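Local structure of isomaltose glucohydrolase (5Z3E) at residues Arg69-Leu74 with Arg133-Gly138; Thr80-Ser85 with Tyr388-Asp393; Arg173-Ile178 with Ser227-Ala232; Leu209-Gly214 with Val273-Val278; Val309-Gly314 with Pro354-His359. The protein hydrolyses the alpha-1,6-glucosidic linkage of isomaltose from the non-reducing end, yielding beta-D-glucose and D-glucose, and acts more slowly on panose and isomaltotriose. The protein carries 1 engineered substitution. All blocks are in the same frame, centred on the assembly; numbering follows the deposited sequence. Where two conformers were deposited one is given.

Interaction 1: residues Arg69-Leu74 with Arg133-Gly138; sequences RGYAWL and RFTFDG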
# COMPACT_ATOMS: atom_id res chain seq x y z
N ARG A 69 -14.91 -1.69 -10.58
CA ARG A 69 -15.75 -0.49 -10.60
C ARG A 69 -16.67 -0.49 -9.40
O ARG A 69 -17.30 -1.51 -9.07
CB ARG A 69 -16.58 -0.43 -11.87
CG ARG A 69 -17.22 0.91 -12.12
CD ARG A 69 -17.96 1.02 -13.48
NE ARG A 69 -17.28 0.27 -14.53
CZ ARG A 69 -16.77 0.79 -15.66
NH1 ARG A 69 -16.83 2.10 -15.92
NH2 ARG A 69 -16.19 -0.01 -16.55
N GLY A 70 -16.72 0.65 -8.73
CA GLY A 70 -17.56 0.83 -7.57
C GLY A 70 -16.92 0.46 -6.25
O GLY A 70 -17.58 0.57 -5.21
N TYR A 71 -15.65 0.07 -6.25
CA TYR A 71 -14.98 -0.36 -5.03
C TYR A 71 -13.76 0.48 -4.70
O TYR A 71 -13.03 0.97 -5.57
CB TYR A 71 -14.58 -1.83 -5.12
CG TYR A 71 -15.77 -2.74 -5.36
CD1 TYR A 71 -16.76 -2.87 -4.41
CD2 TYR A 71 -15.91 -3.46 -6.53
CE1 TYR A 71 -17.86 -3.68 -4.62
CE2 TYR A 71 -17.00 -4.28 -6.75
CZ TYR A 71 -17.96 -4.40 -5.79
OH TYR A 71 -19.05 -5.21 -5.99
N ALA A 72 -13.53 0.58 -3.39
CA ALA A 72 -12.38 1.25 -2.81
C ALA A 72 -11.64 0.28 -1.91
O ALA A 72 -12.25 -0.54 -1.22
CB ALA A 72 -12.81 2.45 -2.01
N TRP A 73 -10.31 0.40 -1.90
CA TRP A 73 -9.43 -0.35 -1.04
C TRP A 73 -8.67 0.62 -0.15
O TRP A 73 -8.22 1.68 -0.60
CB TRP A 73 -8.40 -1.12 -1.84
CG TRP A 73 -8.82 -2.41 -2.48
CD1 TRP A 73 -8.36 -3.64 -2.10
CD2 TRP A 73 -9.64 -2.63 -3.63
NE1 TRP A 73 -8.85 -4.61 -2.92
CE2 TRP A 73 -9.63 -4.02 -3.88
CE3 TRP A 73 -10.36 -1.80 -4.50
CZ2 TRP A 73 -10.29 -4.58 -4.97
CZ3 TRP A 73 -11.03 -2.35 -5.58
CH2 TRP A 73 -10.99 -3.74 -5.80
N LEU A 74 -8.47 0.25 1.11
CA LEU A 74 -7.66 1.06 2.00
C LEU A 74 -6.18 1.07 1.58
O LEU A 74 -5.51 2.08 1.79
CB LEU A 74 -7.79 0.61 3.46
CG LEU A 74 -9.18 0.73 4.03
CD1 LEU A 74 -9.14 0.39 5.51
CD2 LEU A 74 -9.79 2.06 3.80
N ARG A 133 -12.66 -5.19 0.09
CA ARG A 133 -13.33 -4.20 -0.76
C ARG A 133 -14.40 -3.49 0.03
O ARG A 133 -15.18 -4.14 0.73
CB ARG A 133 -13.98 -4.84 -1.99
CG ARG A 133 -13.02 -5.57 -2.89
CD ARG A 133 -13.68 -5.91 -4.20
NE ARG A 133 -12.88 -6.83 -4.99
CZ ARG A 133 -13.06 -7.04 -6.28
NH1 ARG A 133 -14.05 -6.45 -6.92
NH2 ARG A 133 -12.22 -7.79 -6.92
N PHE A 134 -14.48 -2.18 -0.14
CA PHE A 134 -15.59 -1.36 0.37
C PHE A 134 -16.34 -0.77 -0.79
O PHE A 134 -15.75 -0.31 -1.78
CB PHE A 134 -15.07 -0.22 1.24
CG PHE A 134 -14.55 -0.65 2.56
CD1 PHE A 134 -15.41 -0.82 3.61
CD2 PHE A 134 -13.19 -0.93 2.77
CE1 PHE A 134 -14.95 -1.21 4.86
CE2 PHE A 134 -12.73 -1.32 4.01
CZ PHE A 134 -13.61 -1.44 5.05
N THR A 135 -17.66 -0.71 -0.66
CA THR A 135 -18.44 0.13 -1.53
C THR A 135 -18.25 1.59 -1.09
O THR A 135 -17.77 1.88 0.01
CB THR A 135 -19.95 -0.26 -1.42
OG1 THR A 135 -20.41 0.02 -0.10
CG2 THR A 135 -20.15 -1.73 -1.76
N PHE A 136 -18.66 2.54 -1.94
CA PHE A 136 -18.44 3.93 -1.62
C PHE A 136 -19.30 4.41 -0.46
O PHE A 136 -18.96 5.42 0.16
CB PHE A 136 -18.62 4.81 -2.86
CG PHE A 136 -17.69 4.48 -4.00
CD1 PHE A 136 -16.42 3.96 -3.82
CD2 PHE A 136 -18.10 4.70 -5.32
CE1 PHE A 136 -15.61 3.63 -4.90
CE2 PHE A 136 -17.26 4.37 -6.41
CZ PHE A 136 -16.04 3.85 -6.19
N ASP A 137 -20.40 3.71 -0.18
CA ASP A 137 -21.21 3.91 1.01
C ASP A 137 -20.77 3.06 2.22
O ASP A 137 -21.46 3.05 3.24
CB ASP A 137 -22.71 3.79 0.71
CG ASP A 137 -23.14 2.56 -0.03
OD1 ASP A 137 -22.31 1.79 -0.51
OD2 ASP A 137 -24.35 2.43 -0.24
N GLY A 138 -19.59 2.46 2.14
CA GLY A 138 -18.99 1.86 3.32
C GLY A 138 -19.39 0.46 3.71
O GLY A 138 -19.07 0.02 4.81
O HOH W 1 -19.86 1.74 -4.48

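Interaction 2: residues Thr80-Ser85 with Tyr388-Asp393; sequences TAEGIS and YLILAD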
# COMPACT_ATOMS: atom_id res chain seq x y z
N THR A 80 -2.60 6.50 -2.37
CA THR A 80 -3.13 7.58 -3.17
C THR A 80 -3.21 8.85 -2.34
O THR A 80 -2.77 9.93 -2.76
CB THR A 80 -4.50 7.19 -3.78
OG1 THR A 80 -4.34 6.05 -4.63
CG2 THR A 80 -5.10 8.29 -4.59
N ALA A 81 -3.78 8.74 -1.14
CA ALA A 81 -3.91 9.87 -0.25
C ALA A 81 -2.58 10.48 0.14
O ALA A 81 -2.47 11.70 0.28
CB ALA A 81 -4.68 9.46 1.02
N GLU A 82 -1.55 9.65 0.34
CA GLU A 82 -0.23 10.15 0.66
C GLU A 82 0.36 10.94 -0.50
O GLU A 82 0.95 12.00 -0.29
CB GLU A 82 0.69 8.99 1.08
CG GLU A 82 2.14 9.36 1.27
CD GLU A 82 2.47 10.33 2.40
OE1 GLU A 82 1.57 10.81 3.12
OE2 GLU A 82 3.70 10.63 2.52
N GLY A 83 0.20 10.45 -1.72
CA GLY A 83 0.64 11.23 -2.88
C GLY A 83 -0.05 12.57 -2.98
O GLY A 83 0.57 13.59 -3.24
N ILE A 84 -1.37 12.58 -2.74
CA ILE A 84 -2.15 13.80 -2.80
C ILE A 84 -1.76 14.77 -1.69
O ILE A 84 -1.69 15.99 -1.89
CB ILE A 84 -3.66 13.46 -2.77
CG1 ILE A 84 -4.08 12.73 -4.06
CG2 ILE A 84 -4.52 14.68 -2.51
CD1 ILE A 84 -3.98 13.56 -5.34
N SER A 85 -1.52 14.24 -0.49
CA SER A 85 -1.10 15.06 0.64
C SER A 85 0.26 15.71 0.38
O SER A 85 0.45 16.90 0.63
CB SER A 85 -1.04 14.19 1.90
OG SER A 85 -0.58 14.95 3.00
N TYR A 388 3.42 7.51 -8.19
CA TYR A 388 4.19 8.43 -9.01
C TYR A 388 4.40 9.76 -8.26
O TYR A 388 5.52 10.29 -8.20
CB TYR A 388 3.49 8.68 -10.35
CG TYR A 388 4.25 9.69 -11.17
CD1 TYR A 388 5.34 9.30 -11.91
CD2 TYR A 388 3.90 11.03 -11.15
CE1 TYR A 388 6.07 10.24 -12.62
CE2 TYR A 388 4.62 11.97 -11.83
CZ TYR A 388 5.68 11.59 -12.59
OH TYR A 388 6.44 12.51 -13.28
N LEU A 389 3.31 10.28 -7.68
CA LEU A 389 3.42 11.51 -6.92
C LEU A 389 4.39 11.40 -5.76
O LEU A 389 5.16 12.33 -5.49
CB LEU A 389 2.05 11.97 -6.43
CG LEU A 389 1.12 12.49 -7.52
CD1 LEU A 389 -0.23 12.80 -6.92
CD2 LEU A 389 1.70 13.74 -8.19
N ILE A 390 4.36 10.28 -5.03
CA ILE A 390 5.28 10.09 -3.92
C ILE A 390 6.72 10.12 -4.41
O ILE A 390 7.56 10.80 -3.84
CB ILE A 390 4.97 8.80 -3.14
CG1 ILE A 390 3.59 8.88 -2.49
CG2 ILE A 390 6.05 8.55 -2.10
CD1 ILE A 390 3.10 7.57 -1.89
N LEU A 391 7.03 9.34 -5.44
CA LEU A 391 8.41 9.26 -5.90
C LEU A 391 8.87 10.62 -6.47
O LEU A 391 9.99 11.07 -6.21
CB LEU A 391 8.57 8.14 -6.92
CG LEU A 391 9.98 7.98 -7.50
CD1 LEU A 391 11.03 7.89 -6.43
CD2 LEU A 391 10.01 6.78 -8.44
N ALA A 392 8.01 11.26 -7.24
CA ALA A 392 8.33 12.59 -7.78
C ALA A 392 8.64 13.55 -6.63
O ALA A 392 9.59 14.31 -6.70
CB ALA A 392 7.22 13.10 -8.64
N ASP A 393 7.83 13.51 -5.57
CA ASP A 393 8.07 14.38 -4.44
C ASP A 393 9.38 14.05 -3.73
O ASP A 393 10.12 14.95 -3.34
CB ASP A 393 6.90 14.25 -3.45
CG ASP A 393 7.01 15.22 -2.33
OD1 ASP A 393 7.21 16.43 -2.61
OD2 ASP A 393 6.87 14.78 -1.17

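Interaction 3: residues Arg173-Ile178 with Ser227-Ala232; sequences RWRAGI and SAPWSA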
# COMPACT_ATOMS: atom_id res chain seq x y z
N ARG A 173 -10.00 14.75 14.75
CA ARG A 173 -10.94 14.66 13.64
C ARG A 173 -11.21 13.22 13.21
O ARG A 173 -12.33 12.92 12.78
CB ARG A 173 -10.38 15.48 12.47
CG ARG A 173 -11.16 15.40 11.15
CD ARG A 173 -10.65 16.44 10.20
NE ARG A 173 -11.26 16.29 8.88
CZ ARG A 173 -10.92 17.01 7.81
NH1 ARG A 173 -9.99 17.94 7.92
NH2 ARG A 173 -11.47 16.78 6.63
N TRP A 174 -10.19 12.37 13.29
CA TRP A 174 -10.25 11.00 12.79
C TRP A 174 -10.00 9.96 13.88
O TRP A 174 -9.90 8.77 13.60
CB TRP A 174 -9.24 10.82 11.65
CG TRP A 174 -9.49 11.75 10.50
CD1 TRP A 174 -10.60 11.80 9.72
CD2 TRP A 174 -8.60 12.77 9.99
NE1 TRP A 174 -10.47 12.78 8.76
CE2 TRP A 174 -9.26 13.38 8.91
CE3 TRP A 174 -7.34 13.24 10.35
CZ2 TRP A 174 -8.66 14.41 8.17
CZ3 TRP A 174 -6.78 14.27 9.63
CH2 TRP A 174 -7.43 14.83 8.55
N ARG A 175 -9.92 10.39 15.14
CA ARG A 175 -9.46 9.54 16.22
C ARG A 175 -10.36 8.34 16.47
O ARG A 175 -9.85 7.24 16.75
CB ARG A 175 -9.30 10.37 17.49
CG ARG A 175 -9.07 9.57 18.77
CD ARG A 175 -7.74 8.82 18.78
NE ARG A 175 -7.58 8.13 20.07
CZ ARG A 175 -7.23 8.73 21.21
NH1 ARG A 175 -6.78 9.97 21.21
NH2 ARG A 175 -7.30 8.05 22.35
N ALA A 176 -11.69 8.51 16.45
CA ALA A 176 -12.53 7.37 16.78
C ALA A 176 -12.38 6.26 15.74
O ALA A 176 -12.47 5.08 16.08
CB ALA A 176 -13.96 7.80 17.00
N GLY A 177 -12.13 6.62 14.48
CA GLY A 177 -11.84 5.62 13.47
C GLY A 177 -10.46 4.97 13.66
O GLY A 177 -10.31 3.76 13.53
N ILE A 178 -9.47 5.81 14.00
CA ILE A 178 -8.16 5.29 14.40
C ILE A 178 -8.31 4.25 15.50
O ILE A 178 -7.67 3.19 15.44
CB ILE A 178 -7.24 6.46 14.81
CG1 ILE A 178 -6.82 7.26 13.56
CG2 ILE A 178 -6.04 5.96 15.60
CD1 ILE A 178 -6.15 8.58 13.87
N SER A 227 -1.70 10.03 24.95
CA SER A 227 -2.54 9.62 26.04
C SER A 227 -3.55 8.55 25.64
O SER A 227 -4.39 8.14 26.44
CB SER A 227 -3.28 10.81 26.67
OG SER A 227 -2.39 11.81 27.09
N ALA A 228 -3.48 8.06 24.40
CA ALA A 228 -4.41 7.03 23.99
C ALA A 228 -4.20 5.79 24.84
O ALA A 228 -3.07 5.44 25.19
CB ALA A 228 -4.20 6.68 22.53
N PRO A 229 -5.28 5.07 25.17
CA PRO A 229 -5.13 3.90 26.04
C PRO A 229 -4.23 2.81 25.47
O PRO A 229 -3.62 2.05 26.21
CB PRO A 229 -6.57 3.39 26.23
CG PRO A 229 -7.33 4.11 25.30
CD PRO A 229 -6.69 5.35 24.87
N TRP A 230 -4.14 2.75 24.15
CA TRP A 230 -3.37 1.76 23.42
C TRP A 230 -1.96 2.23 23.08
O TRP A 230 -1.23 1.51 22.38
CB TRP A 230 -4.13 1.34 22.15
CG TRP A 230 -4.77 2.48 21.39
CD1 TRP A 230 -6.11 2.71 21.28
CD2 TRP A 230 -4.13 3.52 20.64
NE1 TRP A 230 -6.35 3.79 20.50
CE2 TRP A 230 -5.16 4.32 20.08
CE3 TRP A 230 -2.81 3.86 20.35
CZ2 TRP A 230 -4.90 5.43 19.29
CZ3 TRP A 230 -2.56 4.96 19.56
CH2 TRP A 230 -3.61 5.73 19.04
N SER A 231 -1.54 3.41 23.55
CA SER A 231 -0.27 3.97 23.12
C SER A 231 0.90 2.99 23.28
O SER A 231 1.61 2.70 22.32
CB SER A 231 0.01 5.27 23.89
OG SER A 231 1.27 5.78 23.56
N ALA A 232 1.14 2.52 24.49
CA ALA A 232 2.26 1.61 24.73
C ALA A 232 2.10 0.31 23.97
O ALA A 232 3.07 -0.24 23.42
CB ALA A 232 2.39 1.33 26.23
O HOH W 2 -7.11 9.18 25.05

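Interaction 4: residues Leu209-Gly214 with Val273-Val278; sequences LGAIHG and VPFGLV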
# COMPACT_ATOMS: atom_id res chain seq x y z
N LEU A 209 2.66 -7.80 7.41
CA LEU A 209 3.23 -7.51 8.72
C LEU A 209 3.87 -6.14 8.71
O LEU A 209 3.76 -5.38 9.69
CB LEU A 209 4.24 -8.59 9.09
CG LEU A 209 3.64 -9.96 9.38
CD1 LEU A 209 4.73 -11.03 9.38
CD2 LEU A 209 2.89 -9.97 10.70
N GLY A 210 4.59 -5.79 7.64
CA GLY A 210 5.22 -4.51 7.55
C GLY A 210 4.23 -3.36 7.56
O GLY A 210 4.44 -2.36 8.26
N ALA A 211 3.15 -3.47 6.79
CA ALA A 211 2.13 -2.44 6.77
C ALA A 211 1.55 -2.21 8.16
O ALA A 211 1.32 -1.08 8.59
CB ALA A 211 1.03 -2.82 5.80
N ILE A 212 1.25 -3.31 8.87
CA ILE A 212 0.73 -3.21 10.22
C ILE A 212 1.74 -2.51 11.12
O ILE A 212 1.39 -1.60 11.88
CB ILE A 212 0.31 -4.60 10.74
CG1 ILE A 212 -0.80 -5.18 9.87
CG2 ILE A 212 -0.10 -4.49 12.21
CD1 ILE A 212 -1.15 -6.62 10.22
N HIS A 213 2.99 -2.94 11.06
CA HIS A 213 4.06 -2.31 11.81
C HIS A 213 4.11 -0.82 11.56
O HIS A 213 4.22 -0.03 12.49
CB HIS A 213 5.39 -2.97 11.44
CG HIS A 213 6.59 -2.36 12.08
ND1 HIS A 213 7.25 -1.26 11.59
CD2 HIS A 213 7.25 -2.70 13.21
CE1 HIS A 213 8.27 -0.98 12.41
NE2 HIS A 213 8.29 -1.83 13.40
N GLY A 214 4.08 -0.42 10.29
CA GLY A 214 4.16 0.99 9.98
C GLY A 214 3.04 1.78 10.61
O GLY A 214 3.25 2.89 11.13
N VAL A 273 11.04 1.58 3.52
CA VAL A 273 10.29 2.82 3.41
C VAL A 273 8.97 2.52 2.71
O VAL A 273 8.97 1.96 1.61
CB VAL A 273 11.09 3.88 2.62
CG1 VAL A 273 10.30 5.14 2.41
CG2 VAL A 273 12.41 4.15 3.29
N PRO A 274 7.82 2.85 3.31
CA PRO A 274 7.65 3.74 4.47
C PRO A 274 7.47 3.03 5.80
O PRO A 274 7.36 3.70 6.81
CB PRO A 274 6.37 4.49 4.12
CG PRO A 274 5.54 3.47 3.41
CD PRO A 274 6.54 2.69 2.57
N PHE A 275 7.40 1.69 5.84
CA PHE A 275 6.89 1.05 7.05
C PHE A 275 7.91 0.82 8.16
O PHE A 275 7.52 0.55 9.30
CB PHE A 275 6.13 -0.19 6.71
CG PHE A 275 4.89 0.11 5.79
CD1 PHE A 275 4.07 1.22 6.03
CD2 PHE A 275 4.62 -0.70 4.77
CE1 PHE A 275 2.97 1.51 5.21
CE2 PHE A 275 3.46 -0.46 3.95
CZ PHE A 275 2.73 0.70 4.19
N GLY A 276 9.21 0.93 7.89
CA GLY A 276 10.20 1.10 8.94
C GLY A 276 10.61 -0.10 9.78
O GLY A 276 11.08 0.08 10.89
N LEU A 277 10.51 -1.30 9.23
CA LEU A 277 11.05 -2.46 9.98
C LEU A 277 12.57 -2.28 10.24
O LEU A 277 13.08 -2.69 11.30
CB LEU A 277 10.79 -3.79 9.23
CG LEU A 277 9.37 -4.40 8.90
CD1 LEU A 277 9.28 -5.80 8.21
CD2 LEU A 277 8.65 -4.46 10.21
N VAL A 278 13.27 -1.73 9.26
CA VAL A 278 14.71 -1.44 9.35
C VAL A 278 15.01 -0.05 8.69
O VAL A 278 14.21 0.29 7.86
CB VAL A 278 15.57 -2.50 8.63
CG1 VAL A 278 15.47 -3.82 9.29
CG2 VAL A 278 15.22 -2.65 7.19

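Interaction 5: residues Val309-Gly314 with Pro354-His359; sequences VFYGGG and PAQVPH. Engineered in segment 354-359: A355 (natural residue Glu).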
# COMPACT_ATOMS: atom_id res chain seq x y z
N VAL A 309 0.93 -15.10 -12.59
CA VAL A 309 0.33 -15.34 -13.89
C VAL A 309 -0.76 -14.33 -14.23
O VAL A 309 -1.37 -14.38 -15.29
CB VAL A 309 -0.25 -16.78 -13.99
CG1 VAL A 309 0.86 -17.80 -13.88
CG2 VAL A 309 -1.28 -17.00 -12.92
N PHE A 310 -0.99 -13.39 -13.28
CA PHE A 310 -2.05 -12.44 -13.45
C PHE A 310 -1.69 -11.52 -14.62
O PHE A 310 -0.67 -10.82 -14.56
CB PHE A 310 -2.25 -11.70 -12.13
CG PHE A 310 -3.32 -10.65 -12.13
CD1 PHE A 310 -4.66 -10.98 -12.36
CD2 PHE A 310 -2.99 -9.34 -11.83
CE1 PHE A 310 -5.64 -10.00 -12.27
CE2 PHE A 310 -3.99 -8.35 -11.76
CZ PHE A 310 -5.31 -8.68 -11.97
N TYR A 311 -2.49 -11.59 -15.69
CA TYR A 311 -2.15 -10.93 -16.91
C TYR A 311 -0.75 -11.30 -17.42
O TYR A 311 -0.08 -10.52 -18.11
CB TYR A 311 -2.32 -9.40 -16.88
CG TYR A 311 -3.76 -8.97 -16.83
CD1 TYR A 311 -4.49 -8.91 -15.66
CD2 TYR A 311 -4.43 -8.67 -18.04
CE1 TYR A 311 -5.82 -8.53 -15.65
CE2 TYR A 311 -5.77 -8.29 -18.04
CZ TYR A 311 -6.47 -8.22 -16.85
OH TYR A 311 -7.78 -7.81 -16.85
N GLY A 312 -0.37 -12.55 -17.15
CA GLY A 312 0.95 -13.02 -17.55
C GLY A 312 2.11 -12.63 -16.69
O GLY A 312 3.26 -12.96 -16.98
N GLY A 313 1.83 -11.91 -15.57
CA GLY A 313 2.91 -11.49 -14.71
C GLY A 313 3.73 -10.35 -15.29
O GLY A 313 4.93 -10.51 -15.58
N GLY A 314 3.09 -9.20 -15.45
CA GLY A 314 3.75 -8.05 -16.02
C GLY A 314 4.45 -7.17 -15.01
O GLY A 314 4.67 -7.57 -13.86
N PRO A 354 -1.23 2.74 -16.21
CA PRO A 354 -1.87 1.45 -15.98
C PRO A 354 -1.40 0.83 -14.66
O PRO A 354 -0.38 1.26 -14.08
CB PRO A 354 -1.39 0.59 -17.13
CG PRO A 354 -0.10 1.16 -17.44
CD PRO A 354 -0.16 2.65 -17.21
N ALA A 355 -2.09 -0.22 -14.24
CA ALA A 355 -1.59 -1.02 -13.13
C ALA A 355 -0.24 -1.66 -13.47
O ALA A 355 0.69 -1.69 -12.68
CB ALA A 355 -2.58 -2.09 -12.75
N GLN A 356 -0.16 -2.21 -14.69
CA GLN A 356 1.01 -2.96 -15.13
C GLN A 356 1.10 -2.88 -16.64
O GLN A 356 0.11 -2.55 -17.29
CB GLN A 356 0.94 -4.40 -14.69
CG GLN A 356 -0.24 -5.19 -15.27
CD GLN A 356 -0.16 -6.66 -14.96
OE1 GLN A 356 0.80 -7.35 -15.35
NE2 GLN A 356 -1.13 -7.16 -14.21
N VAL A 357 2.27 -3.21 -17.15
CA VAL A 357 2.53 -3.29 -18.60
C VAL A 357 3.17 -4.62 -18.91
O VAL A 357 3.84 -5.21 -18.09
CB VAL A 357 3.40 -2.13 -19.08
CG1 VAL A 357 2.64 -0.81 -18.95
CG2 VAL A 357 4.74 -2.09 -18.42
N PRO A 358 3.02 -5.07 -20.17
CA PRO A 358 3.49 -6.41 -20.55
C PRO A 358 4.81 -6.43 -21.30
O PRO A 358 5.06 -7.37 -22.05
CB PRO A 358 2.37 -6.87 -21.43
CG PRO A 358 1.95 -5.65 -22.20
CD PRO A 358 2.03 -4.54 -21.13
N HIS A 359 5.67 -5.40 -21.16
CA HIS A 359 6.93 -5.38 -21.92
C HIS A 359 7.76 -6.61 -21.61
O HIS A 359 8.39 -7.17 -22.50
CB HIS A 359 7.78 -4.14 -21.66
CG HIS A 359 7.09 -2.84 -21.84
ND1 HIS A 359 6.33 -2.58 -22.92
CD2 HIS A 359 7.01 -1.73 -21.06
CE1 HIS A 359 5.81 -1.35 -22.82
NE2 HIS A 359 6.23 -0.84 -21.68
O HOH W 3 0.77 -9.33 -12.73
O HOH W 4 0.69 -7.78 -18.13

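Interaction 1: residues Arg69-Leu74 with Arg133-Gly138
A72 and F134 meet as an antiparallel hydrogen-bonded pair, in which each residue spends both backbone polar atoms on the other. A72 N gives its proton to F134 O at 2.9 Å, and F134 N reaches A72 O at 3.0 Å; both bonds are nearly straight (167° and 165°). Beyond this pair a water takes over, donating to G70 O at 2.7 Å and accepting from F136 N at 2.9 Å. G70 O also stands over the centre of one face of the F136 ring. In the turn that follows, T135 OG1 donates to D137 OD1 at 2.6 Å and is bonded to N139 N as well. R133, extended from CG to NE, lays CD over a face of the Y71 ring, 4.2 Å from its centroid, and sets CG off-centre against the six-membered ring of W73; R133 NH1 is bonded to A67 O. Through W73, whose side chain lies about 4 Å from that of E198, the inferred proton donor, the contact borders the active site. Strands 71-72 and 134-135 thus form a two-stranded sheet whose A72 and F134 side chains pack on W99 of helix 90-105. L74, at the start of helix 74-87, touches F134, and Y153 of helix 151-167 adjoins both.

Interaction 2: residues Thr80-Ser85 with Tyr388-Asp393
L389, I390 and G83 account for most of the surface buried here, and they show how a glycine lets two helices come close: helix 74-87 and helix 382-394, the last of the chain. The axes of 80-85 and 388-393 approach to 8.1 Å and cross at 41°, with G83 set against I390. A beta carbon on G83 would lie only about 3.2 Å from L389 CB, so the bare backbone serves as the receiving surface. On it L389 rests its CB and its CD1 branch, the latter 3.8 Å from G83 O; the same methyl reaches I84 CD1 at 4.1 Å. With CG1 anti to the carbonyl carbon (chi1 -64°) and CD1 extended beyond it, I390 sets CG1 3.8 Å from G83 CA, while CD1 reaches 3.8 Å from E82 CG, the two side chains crossing at about a right angle. Cut back to an alanine, I390 would lose CG1 and CD1, which would probably strip the E82 methylenes of their partner and open a gap beside G83. E82 offers only its aliphatic part to this interface: its carboxylate is turned to R86 and R166, and R86 also bridges to D393. No hydrogen bond crosses the contact, which is buried packing away from the annotated sites, so its cohesion is that of close apolar surfaces, with the charges paired at its margin.

Interaction 3: residues Arg173-Ile178 with Ser227-Ala232
R175 reaches A228 and W230 through a bend: the chain leaves the backbone with CG opposite N (chi1 169°), turns at chi2 (67°) and then runs on to NE. The result is a guanidinium whose one face receives the methyl of A228, with R175 NH2 3.4 Å from A228 CB, while P229 CD lies at its edge. That methyl also sits over the centre of the W230 ring, and so lies between guanidinium and indole, whose planes stand 74° apart. W230 CZ2 meets I178 CG2 at 3.9 Å, the isoleucine crossing it at about a right angle. A water accepts from R175 NH2 and weakly donates to S227 O. The contact joins the start of helix 175-188 to the turn A228-S231 leading into helix 231-248, far from the annotated sites. A leucine in place of R175 would probably leave D179 without its salt bridge and the A228 methyl against W230 only. D179 OD1 takes both R175 NE and W230 NE1; the salt bridge probably offsets the charge of R175, while A228, P229, I178 and W230 supply the carbon contacts.

Interaction 4: residues Leu209-Gly214 with Val273-Val278
The F275 ring lies between two carbon groups: A211 CA covers one face, 3.7 Å from the centroid, and the CG of its own neighbour P274 covers the opposite one. The H213 imidazole is met differently, with L277 CD2 over one face, 3.7 Å from the ring centroid, and F275 O at the edge. There H213 ND1 donates to F275 O at 2.9 Å with an angle of 150°; the oxygen is only 6° out of the ring plane, though the donor is tilted from the carbonyl plane. H213 reaches it by holding CG anti to the backbone N (chi1 177°). Its other nitrogen, NE2, is bonded to R242, so both ends of the imidazole are engaged and its rotation is fixed; the pattern is consistent with the proton residing on ND1. G214 makes room on the helix, since a beta carbon there would clash with F275 CD1. As a separate contact, G210 O approaches F275 CB to 3.2 Å. W158 of helix 151-167 meets the F275 ring edge-to-face. The arrangement, in which the loop between strand 254-255 and helix 283-296 packs its aromatic and aliphatic residues onto helix 206-220, fits the (alpha/alpha)6 barrel of glycoside hydrolase family 15.

Interaction 5: residues Val309-Gly314 with Pro354-His359
Q356 and G314 make the tight half of this contact. The glutamine, which has the largest buried area here, points into the 309-314 loop, with CG between the backbone N and the carbonyl carbon and the chain extended beyond it. Its OE1 lies 2.9 Å from G314 N, a weak, bent hydrogen bond of 127°. Alongside, G314 CA approaches V357 O at 3.5 Å. A beta carbon on G314 would collide with both Q356 OE1 and V357 O, so the fit depends on glycine. Q356 NE2 packs against Y311 CB and F310 CD2, 3.7 Å from each, and the amide plane stands 65° from the tyrosine ring and 45° from that of F310. Water takes up the looser side. One molecule donates to both Y311 O and Q356 OE1, at 2.8 Å each, so OE1 has a second, better grip; another, 2.8 Å from F310 O, accepts a weak bond from Q356 NE2. Strand 356-357 pairs antiparallel with 315-316, and Q356 directly follows A355, engineered from the glutamate inferred to be the proton acceptor. With F310 about 8 Å from E198, the inferred proton donor, side chain to side chain, the arrangement is consistent with a second-shell contact of the active site of a family 15 inverting glycosidase.

Overall arrangement
Following the chain from the N terminus, segment 69-74 opens interaction 1, and segment 80-85, in the helix that follows, opens interaction 2 before 133-138 closes the first; the two therefore cross. Interaction 2 closes only at 388-393, near the C terminus, so that its loop encloses the three remaining contacts. Within it, interactions 3 and 4 cross in turn, their segments alternating along helices 175-188, 206-220 and 231-248 and the loop before helix 283-296. Interaction 5 comes last in series, about 39 Å, centre to centre, from interaction 3. None of the five touches another; together they tie the last helix to helix 74-87, helices 175-188 and 206-220 to the loops beside them, and loops near the active site to one another.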